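Local coordinates for glycosylation Associate Protein 1 (Streptococcus agalactiae serotype V, PDB 6OYC) that probably serves, in complex with its partner proteins Gap2 and Gap3, the accessory Sec export of glycosylated surface adhesins, and may bind sugar, at residues A[301-306]-A[499-504]; A[460-465]-A[491-496]. All coordinates share one frame; numbering follows the deposited sequence.

Contact 1: residues A[301-306]-A[499-504]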
loop_
_atom_site.group_PDB
_atom_site.type_symbol
_atom_site.label_atom_id
_atom_site.label_comp_id
_atom_site.label_asym_id
_atom_site.label_seq_id
_atom_site.Cartn_x
_atom_site.Cartn_y
_atom_site.Cartn_z
ATOM N N SER A 301 -16.214 3.337 -4.863
ATOM C CA SER A 301 -15.593 3.657 -3.584
ATOM C C SER A 301 -14.631 2.536 -3.184
ATOM O O SER A 301 -14.912 1.352 -3.409
ATOM C CB SER A 301 -16.636 3.892 -2.490
ATOM O OG SER A 301 -17.773 3.076 -2.668
ATOM N N PRO A 302 -13.488 2.873 -2.622
ATOM C CA PRO A 302 -12.386 1.899 -2.462
ATOM C C PRO A 302 -12.454 1.068 -1.182
ATOM O O PRO A 302 -11.557 1.128 -0.344
ATOM C CB PRO A 302 -11.151 2.808 -2.481
ATOM C CG PRO A 302 -11.635 4.126 -1.926
ATOM C CD PRO A 302 -13.062 4.267 -2.385
ATOM N N PHE A 303 -13.491 0.235 -1.058
ATOM C CA PHE A 303 -13.621 -0.677 0.078
ATOM C C PHE A 303 -12.468 -1.671 0.156
ATOM O O PHE A 303 -12.008 -2.199 -0.864
ATOM C CB PHE A 303 -14.926 -1.466 -0.010
ATOM C CG PHE A 303 -16.151 -0.626 0.080
ATOM C CD1 PHE A 303 -16.548 -0.084 1.298
ATOM C CD2 PHE A 303 -16.931 -0.391 -1.054
ATOM C CE1 PHE A 303 -17.698 0.699 1.381
ATOM C CE2 PHE A 303 -18.079 0.376 -0.981
ATOM C CZ PHE A 303 -18.467 0.923 0.242
ATOM N N ASP A 304 -12.030 -1.957 1.382
ATOM C CA ASP A 304 -11.044 -2.998 1.681
ATOM C C ASP A 304 -11.724 -4.026 2.578
ATOM O O ASP A 304 -11.851 -3.815 3.787
ATOM C CB ASP A 304 -9.800 -2.428 2.360
ATOM C CG ASP A 304 -8.774 -3.513 2.731
ATOM O OD1 ASP A 304 -8.967 -4.703 2.370
ATOM O OD2 ASP A 304 -7.768 -3.171 3.382
ATOM N N THR A 305 -12.124 -5.154 1.997
ATOM C CA THR A 305 -12.958 -6.098 2.731
ATOM C C THR A 305 -12.176 -7.021 3.657
ATOM O O THR A 305 -12.787 -7.884 4.287
ATOM C CB THR A 305 -13.779 -6.927 1.752
ATOM O OG1 THR A 305 -12.920 -7.406 0.715
ATOM C CG2 THR A 305 -14.908 -6.061 1.124
ATOM N N ARG A 306 -10.855 -6.872 3.770
ATOM C CA ARG A 306 -10.145 -7.555 4.846
ATOM C C ARG A 306 -10.568 -7.067 6.232
ATOM O O ARG A 306 -10.245 -7.723 7.227
ATOM C CB ARG A 306 -8.628 -7.373 4.697
ATOM C CG ARG A 306 -8.020 -7.892 3.385
ATOM C CD ARG A 306 -6.555 -7.463 3.224
ATOM N NE ARG A 306 -6.403 -6.012 3.117
ATOM C CZ ARG A 306 -5.241 -5.369 3.227
ATOM N NH1 ARG A 306 -4.129 -6.057 3.440
ATOM N NH2 ARG A 306 -5.196 -4.042 3.143
ATOM N N ASN A 499 -22.303 -3.944 0.164
ATOM C CA ASN A 499 -22.837 -5.008 -0.680
ATOM C C ASN A 499 -22.989 -4.605 -2.142
ATOM O O ASN A 499 -23.006 -5.484 -3.007
ATOM C CB ASN A 499 -24.163 -5.498 -0.108
ATOM C CG ASN A 499 -24.001 -6.089 1.285
ATOM O OD1 ASN A 499 -22.877 -6.360 1.735
ATOM N ND2 ASN A 499 -25.117 -6.284 1.980
ATOM N N ASP A 500 -23.062 -3.312 -2.454
ATOM C CA ASP A 500 -22.968 -2.926 -3.857
ATOM C C ASP A 500 -21.660 -3.407 -4.468
ATOM O O ASP A 500 -21.556 -3.525 -5.694
ATOM C CB ASP A 500 -23.091 -1.406 -4.007
ATOM C CG ASP A 500 -24.261 -0.835 -3.229
ATOM O OD1 ASP A 500 -24.172 0.330 -2.776
ATOM O OD2 ASP A 500 -25.274 -1.555 -3.065
ATOM N N TYR A 501 -20.682 -3.715 -3.617
ATOM C CA TYR A 501 -19.328 -4.132 -3.942
ATOM C C TYR A 501 -19.129 -5.642 -3.848
ATOM O O TYR A 501 -18.434 -6.218 -4.681
ATOM C CB TYR A 501 -18.364 -3.404 -2.993
ATOM C CG TYR A 501 -16.923 -3.841 -3.022
ATOM C CD1 TYR A 501 -16.443 -4.807 -2.143
ATOM C CD2 TYR A 501 -16.032 -3.259 -3.907
ATOM C CE1 TYR A 501 -15.116 -5.192 -2.168
ATOM C CE2 TYR A 501 -14.707 -3.641 -3.944
ATOM C CZ TYR A 501 -14.252 -4.596 -3.066
ATOM O OH TYR A 501 -12.929 -4.947 -3.113
ATOM N N THR A 502 -19.716 -6.307 -2.847
ATOM C CA THR A 502 -19.632 -7.767 -2.788
ATOM C C THR A 502 -20.656 -8.449 -3.688
ATOM O O THR A 502 -20.428 -9.582 -4.122
ATOM C CB THR A 502 -19.831 -8.276 -1.361
ATOM O OG1 THR A 502 -20.799 -7.461 -0.690
ATOM C CG2 THR A 502 -18.523 -8.254 -0.603
ATOM N N GLY A 503 -21.774 -7.794 -3.966
ATOM C CA GLY A 503 -22.893 -8.401 -4.642
ATOM C C GLY A 503 -22.797 -8.468 -6.141
ATOM O O GLY A 503 -23.637 -9.122 -6.762
ATOM N N GLY A 504 -21.804 -7.810 -6.742
ATOM C CA GLY A 504 -21.572 -7.892 -8.165
ATOM C C GLY A 504 -22.252 -6.830 -8.995
ATOM O O GLY A 504 -21.956 -6.719 -10.191
#

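Contact 2: residues A[460-465]-A[491-496]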
loop_
_atom_site.group_PDB
_atom_site.type_symbol
_atom_site.label_atom_id
_atom_site.label_comp_id
_atom_site.label_asym_id
_atom_site.label_seq_id
_atom_site.Cartn_x
_atom_site.Cartn_y
_atom_site.Cartn_z
ATOM N N HIS A 460 -22.543 12.842 7.852
ATOM C CA HIS A 460 -22.785 13.302 9.217
ATOM C C HIS A 460 -23.977 12.586 9.837
ATOM O O HIS A 460 -25.018 12.422 9.197
ATOM C CB HIS A 460 -23.020 14.814 9.202
ATOM C CG HIS A 460 -23.153 15.426 10.560
ATOM N ND1 HIS A 460 -22.187 15.302 11.535
ATOM C CD2 HIS A 460 -24.136 16.186 11.101
ATOM C CE1 HIS A 460 -22.567 15.961 12.617
ATOM N NE2 HIS A 460 -23.746 16.506 12.378
ATOM N N ARG A 461 -23.801 12.129 11.082
ATOM C CA ARG A 461 -24.834 11.476 11.892
ATOM C C ARG A 461 -25.392 10.209 11.245
ATOM O O ARG A 461 -26.441 9.704 11.658
ATOM C CB ARG A 461 -25.980 12.443 12.230
ATOM C CG ARG A 461 -25.590 13.586 13.175
ATOM C CD ARG A 461 -26.712 14.619 13.306
ATOM N NE ARG A 461 -27.829 14.090 14.086
ATOM C CZ ARG A 461 -28.082 14.429 15.344
ATOM N NH1 ARG A 461 -27.300 15.310 15.964
ATOM N NH2 ARG A 461 -29.116 13.892 15.981
ATOM N N LYS A 462 -24.711 9.668 10.245
ATOM C CA LYS A 462 -25.091 8.388 9.661
ATOM C C LYS A 462 -24.035 7.325 9.898
ATOM O O LYS A 462 -24.360 6.218 10.354
ATOM C CB LYS A 462 -25.343 8.544 8.152
ATOM C CG LYS A 462 -26.576 9.354 7.793
ATOM C CD LYS A 462 -27.009 9.083 6.359
ATOM C CE LYS A 462 -28.146 9.995 5.948
ATOM N NZ LYS A 462 -29.236 9.998 6.977
ATOM N N ASN A 463 -22.771 7.637 9.594
ATOM C CA ASN A 463 -21.649 6.748 9.877
ATOM C C ASN A 463 -20.488 7.539 10.456
ATOM O O ASN A 463 -19.337 7.098 10.378
ATOM C CB ASN A 463 -21.205 5.982 8.616
ATOM C CG ASN A 463 -20.520 6.875 7.576
ATOM O OD1 ASN A 463 -20.857 8.057 7.413
ATOM N ND2 ASN A 463 -19.555 6.302 6.862
ATOM N N GLY A 464 -20.766 8.708 11.011
ATOM C CA GLY A 464 -19.717 9.548 11.551
ATOM C C GLY A 464 -20.302 10.845 12.069
ATOM O O GLY A 464 -21.521 11.059 12.070
ATOM N N TYR A 465 -19.409 11.711 12.519
ATOM C CA TYR A 465 -19.815 12.961 13.142
ATOM C C TYR A 465 -18.742 14.002 12.867
ATOM O O TYR A 465 -17.562 13.779 13.166
ATOM C CB TYR A 465 -20.026 12.777 14.645
ATOM C CG TYR A 465 -20.821 13.882 15.309
ATOM C CD1 TYR A 465 -20.232 15.112 15.603
ATOM C CD2 TYR A 465 -22.156 13.690 15.666
ATOM C CE1 TYR A 465 -20.951 16.128 16.232
ATOM C CE2 TYR A 465 -22.887 14.704 16.296
ATOM C CZ TYR A 465 -22.278 15.917 16.575
ATOM O OH TYR A 465 -22.994 16.918 17.187
ATOM N N LEU A 491 -23.060 0.872 11.518
ATOM C CA LEU A 491 -22.795 -0.479 11.029
ATOM C C LEU A 491 -23.741 -0.851 9.895
ATOM O O LEU A 491 -23.315 -1.374 8.857
ATOM C CB LEU A 491 -22.912 -1.480 12.178
ATOM C CG LEU A 491 -22.563 -2.952 11.927
ATOM C CD1 LEU A 491 -21.365 -3.154 10.955
ATOM C CD2 LEU A 491 -22.293 -3.597 13.265
ATOM N N ILE A 492 -25.030 -0.562 10.066
ATOM C CA ILE A 492 -26.018 -0.909 9.051
ATOM C C ILE A 492 -25.776 -0.109 7.783
ATOM O O ILE A 492 -25.960 -0.607 6.664
ATOM C CB ILE A 492 -27.437 -0.678 9.602
ATOM C CG1 ILE A 492 -27.805 -1.786 10.585
ATOM C CG2 ILE A 492 -28.450 -0.544 8.470
ATOM C CD1 ILE A 492 -28.809 -1.353 11.636
ATOM N N TYR A 493 -25.374 1.152 7.940
ATOM C CA TYR A 493 -25.075 1.974 6.778
ATOM C C TYR A 493 -23.909 1.389 6.000
ATOM O O TYR A 493 -23.939 1.336 4.768
ATOM C CB TYR A 493 -24.782 3.402 7.232
ATOM C CG TYR A 493 -24.178 4.333 6.203
ATOM C CD1 TYR A 493 -22.835 4.232 5.838
ATOM C CD2 TYR A 493 -24.932 5.360 5.644
ATOM C CE1 TYR A 493 -22.272 5.099 4.917
ATOM C CE2 TYR A 493 -24.373 6.243 4.719
ATOM C CZ TYR A 493 -23.042 6.107 4.362
ATOM O OH TYR A 493 -22.472 6.969 3.443
ATOM N N SER A 494 -22.873 0.943 6.706
ATOM C CA SER A 494 -21.721 0.373 6.023
ATOM C C SER A 494 -22.084 -0.928 5.325
ATOM O O SER A 494 -21.711 -1.139 4.163
ATOM C CB SER A 494 -20.582 0.169 7.020
ATOM O OG SER A 494 -20.268 1.407 7.640
ATOM N N ILE A 495 -22.852 -1.791 6.002
ATOM C CA ILE A 495 -23.143 -3.128 5.479
ATOM C C ILE A 495 -23.810 -3.051 4.114
ATOM O O ILE A 495 -23.506 -3.847 3.219
ATOM C CB ILE A 495 -24.007 -3.902 6.485
ATOM C CG1 ILE A 495 -23.132 -4.411 7.626
ATOM C CG2 ILE A 495 -24.696 -5.053 5.805
ATOM C CD1 ILE A 495 -23.903 -4.911 8.820
ATOM N N ASP A 496 -24.708 -2.076 3.926
ATOM C CA ASP A 496 -25.411 -1.964 2.664
ATOM C C ASP A 496 -24.519 -1.384 1.574
ATOM O O ASP A 496 -24.496 -1.896 0.456
ATOM C CB ASP A 496 -26.689 -1.131 2.830
ATOM C CG ASP A 496 -27.598 -1.684 3.895
ATOM O OD1 ASP A 496 -28.302 -0.917 4.590
ATOM O OD2 ASP A 496 -27.633 -2.930 3.996
#

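Contact 1: residues A[301-306]-A[499-504]
Between Phe303 and Thr305, which pack on Tyr501, stands Asp304, whose OD1 is gripped twice by Arg306. The backbone N of Arg306 reaches Asp304 OD1 at 3.2 Å from above the carboxylate plane, closing an Asx turn, while Arg306 NE meets the same OD1 at 3.0 Å on its syn lone pair. Arg306 NH2 completes a side-on salt bridge at 2.7 Å from Asp304 OD2. An aspartate suits this place because its short carboxylate can hold the turn and the guanidinium together; Tyr437 OH also bonds Asp304 OD2, and Glu414 OE2 forms a second salt bridge with Arg306 NH2. The setting is consistent with a GT-B-like fold: 301-306 belongs to the connection that leaves the last strand of one parallel sheet and leads to the other Rossmann-like domain, and helix 484-502 passes beside it.

Tyr501 brings its ring from that helix, CG lying anti to the backbone N (chi1 171°), and wedges it against the connection. Phe303 CB sits over one face, 4.2 Å from the centroid of the Tyr501 ring and 5° off its normal, a CH-pi contact. The two rings meet obliquely, their planes at 56°, and Phe303 CD2 lies 3.9 Å from Tyr501 CB. Phenylalanine fills a buried, apolar spot here against Ile443 and Ile498. Farther out, the methyl CG2 of Thr305 presses on Tyr501 CE1 at 3.4 Å, leaving its OG1 to bond with Tyr43 OH. Threonine thus offers a methyl to the ring and a hydroxyl to helix 33-43.

Tyrosine combines a flat packing face with a buried hydroxyl that the same helix serves: Asn36 O pairs with Tyr501 OH and Asn36 ND2 with Phe303 O, although Tyr501 OH and Phe303 O themselves stand 3.7 Å apart.

Contact 2: residues A[460-465]-A[491-496]
Asn463 lays its amide against the ring of Tyr493 and makes the larger part of the contact. The two planes are 31° apart, so the amide is tilted rather than flat on the ring; OD1 lies over the face, while ND2 comes to 3.6 Å from Tyr493 CE1. Asn463 CB supports the same side of the ring, 3.7 Å from Tyr493 CD1. The first torsion, 70°, tucks Asn463 CG between its own backbone N and carbonyl carbon, and in this way turns the amide in over the ring.

Lys462 makes a somewhat smaller, apolar part. It applies its CB to Tyr493 CD2 at 4.1 Å, then leads its amine away; a lysine fits such an exposed margin, where its aliphatic root can pack and its charge remain in water.

These residues join the turn before the edge strand of the second Rossmann-like sheet to helix 484-502, which runs on to pack against helix 33-43 of the first domain. Strand 464-466 is the outermost strand at one side of that six-stranded parallel sheet, and 460-463 is the turn leading into it.

Hydrogen bonding fixes the groups that pack. Asn463 OD1 accepts from Glu459 N and ND2 bonds to Phe457 O, which satisfies both ends of a buried amide and settles its rotation. Tyr493 OH is held by Glu459 OE2, so the residues just before the turn fix both the amide and the phenol. Arg461 N bonds to Gly464 O at 2.7 Å, tying the turn to the start of the strand.

A cation-pi interaction with Lys497, one helical turn on, also engages the Tyr493 ring.

Both contacts set a tyrosine of helix 484-502 against a loop, Tyr501 in the later part of the helix in contact 1 and Tyr493 about two turns earlier in contact 2; their centres lie 15 Å apart. Contact 1 is buried and works mainly through aromatic and methyl packing, where the connection between the two domains meets helix 484-502 and helix 33-43. Contact 2 is partly open to solvent, and a polar amide and the root of a lysine take the place of Phe303 and Thr305. Along the chain it is nested inside the loop closed by contact 1. The shared helix meets first the turn before an edge strand and then the domain connection.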